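Local coordinates for arsenate reductase (ArsC) (Archaeoglobus fulgidus, PDB 1Y1L), which probably reduces arsenate to arsenite for arsenic detoxification, being built on the low-molecular-weight tyrosine phosphatase fold, at residues H8-A22 / L47-R60. Numbering follows the deposited sequence.
Sequences HNTARSVMAEALFNA and LLAERGLKAKEKPR. With CD (cadmium ion), chain E.
The carboxamide of N9 meets the chain at P59 and R60 with its oxygen: the R60 N-H donates to OD1 over 2.8 Å, nearly in line with the C=O (160° at the oxygen) but bent at the hydrogen (134°). P59 CB lies beside that oxygen, 3.7 Å from OD1. With CG anti to the backbone N (chi1 179°), the amide oxygen is carried to R60 N. The E17 side chain crosses that of K56 at a slant, OE2 4.1 Å from K56 CB, and the same oxygen hydrogen-bonds S31 OG of strand 29-33. The modelled cadmium lies over one face of the H8 ring, about equally near all five ring atoms, so its bonds to ND1 and NE2 are doubtful in geometry.

Beyond V14, whose CG1 meets A55 CB and the backbone at K56, helix 12-21 offers an apolar flank. L48 reaches A18 from the helix itself, CD1 to CB 4.0 Å; the Schellman motif (G52 at C-prime, L53 N to L48 O) then turns the chain and brings L53 back to A18 and L19. L53 CD1 meets L19 CD2, also at 4.0 Å, the two side chains crossing at about a right angle.

C6 through S13 fits the CX5RS signature of the phosphatase P-loop. The chemistry is divided: a directional backbone N-H to amide-oxygen bond ties this probable oxyanion-binding loop to 59-60, whereas less directional aliphatic contacts join the following helix to the end of helix 42-49 and to residues 53-56 after it.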
loop_
_atom_site.group_PDB
_atom_site.type_symbol
_atom_site.label_atom_id
_atom_site.label_comp_id
_atom_site.label_asym_id
_atom_site.label_seq_id
_atom_site.Cartn_x
_atom_site.Cartn_y
_atom_site.Cartn_z
ATOM N N HIS A 8 5.839 2.510 18.061
ATOM C CA HIS A 8 6.242 3.299 19.210
ATOM C C HIS A 8 7.739 3.684 19.360
ATOM O O HIS A 8 8.053 4.629 20.074
ATOM C CB HIS A 8 5.613 2.680 20.457
ATOM C CG HIS A 8 5.912 1.208 20.635
ATOM N ND1 HIS A 8 6.118 0.642 21.875
ATOM C CD2 HIS A 8 6.043 0.196 19.744
ATOM C CE1 HIS A 8 6.399 -0.639 21.735
ATOM N NE2 HIS A 8 6.347 -0.937 20.452
ATOM N N ASN A 9 8.635 3.035 18.612
ATOM C CA ASN A 9 10.087 3.337 18.655
ATOM C C ASN A 9 10.729 3.362 20.048
ATOM O O ASN A 9 11.218 4.399 20.516
ATOM C CB ASN A 9 10.399 4.665 17.945
ATOM C CG ASN A 9 11.891 5.031 17.999
ATOM O OD1 ASN A 9 12.258 6.205 17.928
ATOM N ND2 ASN A 9 12.750 4.025 18.157
ATOM N N THR A 10 10.806 2.202 20.681
ATOM C CA THR A 10 11.375 2.136 22.015
ATOM C C THR A 10 12.346 0.965 22.160
ATOM O O THR A 10 13.315 1.047 22.915
ATOM C CB THR A 10 10.247 2.021 23.065
ATOM O OG1 THR A 10 9.409 3.186 23.026
ATOM C CG2 THR A 10 10.809 1.899 24.439
ATOM N N ALA A 11 12.109 -0.103 21.401
ATOM C CA ALA A 11 12.948 -1.292 21.467
ATOM C C ALA A 11 13.553 -1.750 20.140
ATOM O O ALA A 11 14.703 -1.429 19.837
ATOM C CB ALA A 11 12.166 -2.430 22.095
ATOM N N ARG A 12 12.796 -2.556 19.394
ATOM C CA ARG A 12 13.233 -3.104 18.107
ATOM C C ARG A 12 13.885 -2.078 17.186
ATOM O O ARG A 12 14.963 -2.305 16.642
ATOM C CB ARG A 12 12.054 -3.760 17.388
ATOM C CG ARG A 12 11.280 -4.700 18.268
ATOM C CD ARG A 12 10.563 -5.784 17.492
ATOM N NE ARG A 12 9.387 -5.321 16.759
ATOM C CZ ARG A 12 8.365 -4.650 17.287
ATOM N NH1 ARG A 12 7.339 -4.296 16.524
ATOM N NH2 ARG A 12 8.377 -4.297 18.565
ATOM N N SER A 13 13.206 -0.962 16.990
ATOM C CA SER A 13 13.705 0.095 16.139
ATOM C C SER A 13 15.117 0.393 16.565
ATOM O O SER A 13 16.058 0.335 15.778
ATOM C CB SER A 13 12.843 1.330 16.354
ATOM O OG SER A 13 11.492 0.948 16.579
ATOM N N VAL A 14 15.250 0.632 17.854
ATOM C CA VAL A 14 16.528 0.953 18.446
ATOM C C VAL A 14 17.534 -0.187 18.392
ATOM O O VAL A 14 18.726 0.059 18.309
ATOM C CB VAL A 14 16.352 1.375 19.907
ATOM C CG1 VAL A 14 17.680 1.841 20.472
ATOM C CG2 VAL A 14 15.277 2.460 20.021
ATOM N N MET A 15 17.070 -1.422 18.523
ATOM C CA MET A 15 17.983 -2.552 18.487
ATOM C C MET A 15 18.628 -2.674 17.122
ATOM O O MET A 15 19.855 -2.724 17.018
ATOM C CB MET A 15 17.273 -3.869 18.837
ATOM C CG MET A 15 16.873 -4.020 20.305
ATOM S SD MET A 15 15.962 -5.556 20.651
ATOM C CE MET A 15 16.534 -5.972 22.280
ATOM N N ALA A 16 17.802 -2.752 16.080
ATOM C CA ALA A 16 18.297 -2.891 14.715
ATOM C C ALA A 16 19.331 -1.819 14.365
ATOM O O ALA A 16 20.353 -2.118 13.734
ATOM C CB ALA A 16 17.149 -2.865 13.741
ATOM N N GLU A 17 19.057 -0.580 14.776
ATOM C CA GLU A 17 19.964 0.528 14.523
ATOM C C GLU A 17 21.359 0.222 15.054
ATOM O O GLU A 17 22.315 0.120 14.289
ATOM C CB GLU A 17 19.425 1.807 15.155
ATOM C CG GLU A 17 20.392 2.957 15.144
ATOM C CD GLU A 17 19.793 4.241 15.716
ATOM O OE1 GLU A 17 20.289 5.343 15.370
ATOM O OE2 GLU A 17 18.829 4.160 16.520
ATOM N N ALA A 18 21.451 0.049 16.371
ATOM C CA ALA A 18 22.708 -0.231 17.065
ATOM C C ALA A 18 23.467 -1.432 16.509
ATOM O O ALA A 18 24.696 -1.400 16.408
ATOM C CB ALA A 18 22.449 -0.409 18.551
ATOM N N LEU A 19 22.749 -2.504 16.198
ATOM C CA LEU A 19 23.371 -3.696 15.647
ATOM C C LEU A 19 23.890 -3.460 14.229
ATOM O O LEU A 19 24.942 -3.983 13.829
ATOM C CB LEU A 19 22.364 -4.830 15.646
ATOM C CG LEU A 19 22.081 -5.320 17.051
ATOM C CD1 LEU A 19 20.821 -6.120 17.030
ATOM C CD2 LEU A 19 23.238 -6.163 17.552
ATOM N N PHE A 20 23.097 -2.725 13.458
ATOM C CA PHE A 20 23.442 -2.390 12.090
ATOM C C PHE A 20 24.783 -1.664 12.105
ATOM O O PHE A 20 25.759 -2.118 11.503
ATOM C CB PHE A 20 22.358 -1.479 11.493
ATOM C CG PHE A 20 22.524 -1.225 10.038
ATOM C CD1 PHE A 20 21.905 -2.039 9.112
ATOM C CD2 PHE A 20 23.348 -0.221 9.597
ATOM C CE1 PHE A 20 22.110 -1.859 7.766
ATOM C CE2 PHE A 20 23.563 -0.028 8.262
ATOM C CZ PHE A 20 22.945 -0.851 7.337
ATOM N N ASN A 21 24.813 -0.545 12.819
ATOM C CA ASN A 21 26.000 0.285 12.939
ATOM C C ASN A 21 27.258 -0.473 13.367
ATOM O O ASN A 21 28.372 -0.122 12.972
ATOM C CB ASN A 21 25.734 1.425 13.918
ATOM C CG ASN A 21 24.754 2.433 13.386
ATOM O OD1 ASN A 21 24.079 3.132 14.142
ATOM N ND2 ASN A 21 24.697 2.548 12.072
ATOM N N ALA A 22 27.095 -1.472 14.224
ATOM C CA ALA A 22 28.234 -2.260 14.682
ATOM C C ALA A 22 28.677 -3.271 13.622
ATOM O O ALA A 22 29.713 -3.915 13.769
ATOM C CB ALA A 22 27.886 -2.977 15.979
ATOM N N LEU A 47 20.240 -4.752 27.558
ATOM C CA LEU A 47 20.645 -5.804 26.639
ATOM C C LEU A 47 21.735 -5.381 25.644
ATOM O O LEU A 47 22.596 -6.183 25.267
ATOM C CB LEU A 47 19.408 -6.330 25.904
ATOM C CG LEU A 47 18.763 -7.625 26.422
ATOM C CD1 LEU A 47 18.823 -7.707 27.915
ATOM C CD2 LEU A 47 17.333 -7.695 25.930
ATOM N N LEU A 48 21.665 -4.135 25.186
ATOM C CA LEU A 48 22.650 -3.619 24.252
ATOM C C LEU A 48 23.933 -3.284 24.994
ATOM O O LEU A 48 25.029 -3.564 24.497
ATOM C CB LEU A 48 22.112 -2.391 23.511
ATOM C CG LEU A 48 21.032 -2.676 22.464
ATOM C CD1 LEU A 48 20.500 -1.378 21.896
ATOM C CD2 LEU A 48 21.606 -3.548 21.367
ATOM N N ALA A 49 23.796 -2.690 26.178
ATOM C CA ALA A 49 24.949 -2.320 27.006
ATOM C C ALA A 49 25.707 -3.567 27.454
ATOM O O ALA A 49 26.884 -3.513 27.801
ATOM C CB ALA A 49 24.497 -1.522 28.214
ATOM N N GLU A 50 24.994 -4.680 27.496
ATOM C CA GLU A 50 25.560 -5.963 27.874
ATOM C C GLU A 50 26.409 -6.459 26.689
ATOM O O GLU A 50 27.257 -7.349 26.844
ATOM C CB GLU A 50 24.409 -6.936 28.174
ATOM C CG GLU A 50 24.800 -8.287 28.743
ATOM C CD GLU A 50 23.588 -9.153 29.052
ATOM O OE1 GLU A 50 22.863 -8.829 30.020
ATOM O OE2 GLU A 50 23.361 -10.149 28.326
ATOM N N ARG A 51 26.147 -5.885 25.507
ATOM C CA ARG A 51 26.853 -6.214 24.259
ATOM C C ARG A 51 27.766 -5.055 23.879
ATOM O O ARG A 51 28.326 -5.025 22.785
ATOM C CB ARG A 51 25.850 -6.473 23.124
ATOM C CG ARG A 51 26.432 -7.175 21.902
ATOM C CD ARG A 51 25.343 -7.510 20.880
ATOM N NE ARG A 51 24.282 -8.368 21.412
ATOM C CZ ARG A 51 24.091 -9.635 21.055
ATOM N NH1 ARG A 51 23.101 -10.337 21.587
ATOM N NH2 ARG A 51 24.898 -10.206 20.172
ATOM N N GLY A 52 27.922 -4.118 24.806
ATOM C CA GLY A 52 28.767 -2.961 24.583
ATOM C C GLY A 52 28.162 -1.961 23.625
ATOM O O GLY A 52 28.889 -1.259 22.917
ATOM N N LEU A 53 26.836 -1.862 23.634
ATOM C CA LEU A 53 26.125 -0.955 22.744
ATOM C C LEU A 53 25.235 0.039 23.482
ATOM O O LEU A 53 24.535 -0.319 24.428
ATOM C CB LEU A 53 25.274 -1.761 21.763
ATOM C CG LEU A 53 25.992 -2.791 20.889
ATOM C CD1 LEU A 53 24.969 -3.589 20.108
ATOM C CD2 LEU A 53 26.964 -2.112 19.940
ATOM N N LYS A 54 25.278 1.297 23.053
ATOM C CA LYS A 54 24.447 2.335 23.656
ATOM C C LYS A 54 23.237 2.530 22.751
ATOM O O LYS A 54 23.388 2.752 21.547
ATOM C CB LYS A 54 25.193 3.678 23.766
ATOM C CG LYS A 54 26.660 3.611 24.208
ATOM C CD LYS A 54 27.601 3.626 22.997
ATOM C CE LYS A 54 29.075 3.612 23.400
ATOM N NZ LYS A 54 29.977 3.744 22.212
ATOM N N ALA A 55 22.041 2.396 23.312
ATOM C CA ALA A 55 20.818 2.589 22.540
ATOM C C ALA A 55 20.649 4.084 22.284
ATOM O O ALA A 55 21.422 4.901 22.801
ATOM C CB ALA A 55 19.620 2.053 23.310
ATOM N N LYS A 56 19.661 4.439 21.468
ATOM C CA LYS A 56 19.383 5.841 21.173
ATOM C C LYS A 56 19.003 6.539 22.485
ATOM O O LYS A 56 18.416 5.926 23.378
ATOM C CB LYS A 56 18.251 5.951 20.138
ATOM C CG LYS A 56 17.818 7.380 19.801
ATOM C CD LYS A 56 17.080 7.450 18.456
ATOM C CE LYS A 56 16.573 8.866 18.150
ATOM N NZ LYS A 56 17.597 9.966 18.248
ATOM N N GLU A 57 19.356 7.812 22.603
ATOM C CA GLU A 57 19.080 8.585 23.811
ATOM C C GLU A 57 17.591 8.720 24.072
ATOM O O GLU A 57 17.144 8.583 25.209
ATOM C CB GLU A 57 19.689 9.992 23.718
ATOM C CG GLU A 57 21.074 10.065 23.080
ATOM C CD GLU A 57 21.047 9.862 21.558
ATOM O OE1 GLU A 57 20.205 10.493 20.879
ATOM O OE2 GLU A 57 21.865 9.067 21.041
ATOM N N LYS A 58 16.828 9.011 23.025
ATOM C CA LYS A 58 15.386 9.189 23.162
ATOM C C LYS A 58 14.675 8.856 21.858
ATOM O O LYS A 58 15.183 9.144 20.779
ATOM C CB LYS A 58 15.082 10.634 23.576
ATOM C CG LYS A 58 15.645 11.671 22.617
ATOM C CD LYS A 58 15.614 13.079 23.185
ATOM C CE LYS A 58 16.923 13.439 23.882
ATOM N NZ LYS A 58 17.174 12.654 25.117
ATOM N N PRO A 59 13.500 8.211 21.943
ATOM C CA PRO A 59 12.725 7.838 20.754
ATOM C C PRO A 59 12.385 9.056 19.896
ATOM O O PRO A 59 11.996 10.100 20.418
ATOM C CB PRO A 59 11.460 7.233 21.365
ATOM C CG PRO A 59 11.950 6.622 22.620
ATOM C CD PRO A 59 12.836 7.716 23.163
ATOM N N ARG A 60 12.597 8.948 18.591
ATOM C CA ARG A 60 12.265 10.057 17.703
ATOM C C ARG A 60 11.177 9.644 16.718
ATOM O O ARG A 60 11.322 8.679 15.965
ATOM C CB ARG A 60 13.507 10.613 16.975
ATOM C CG ARG A 60 14.029 9.808 15.787
ATOM C CD ARG A 60 15.076 10.602 14.992
ATOM N NE ARG A 60 15.525 9.902 13.784
ATOM C CZ ARG A 60 16.278 10.437 12.821
ATOM N NH1 ARG A 60 16.620 9.703 11.769
ATOM N NH2 ARG A 60 16.679 11.702 12.892
HETATM CD CD CD E . 4.180 -0.215 21.110
#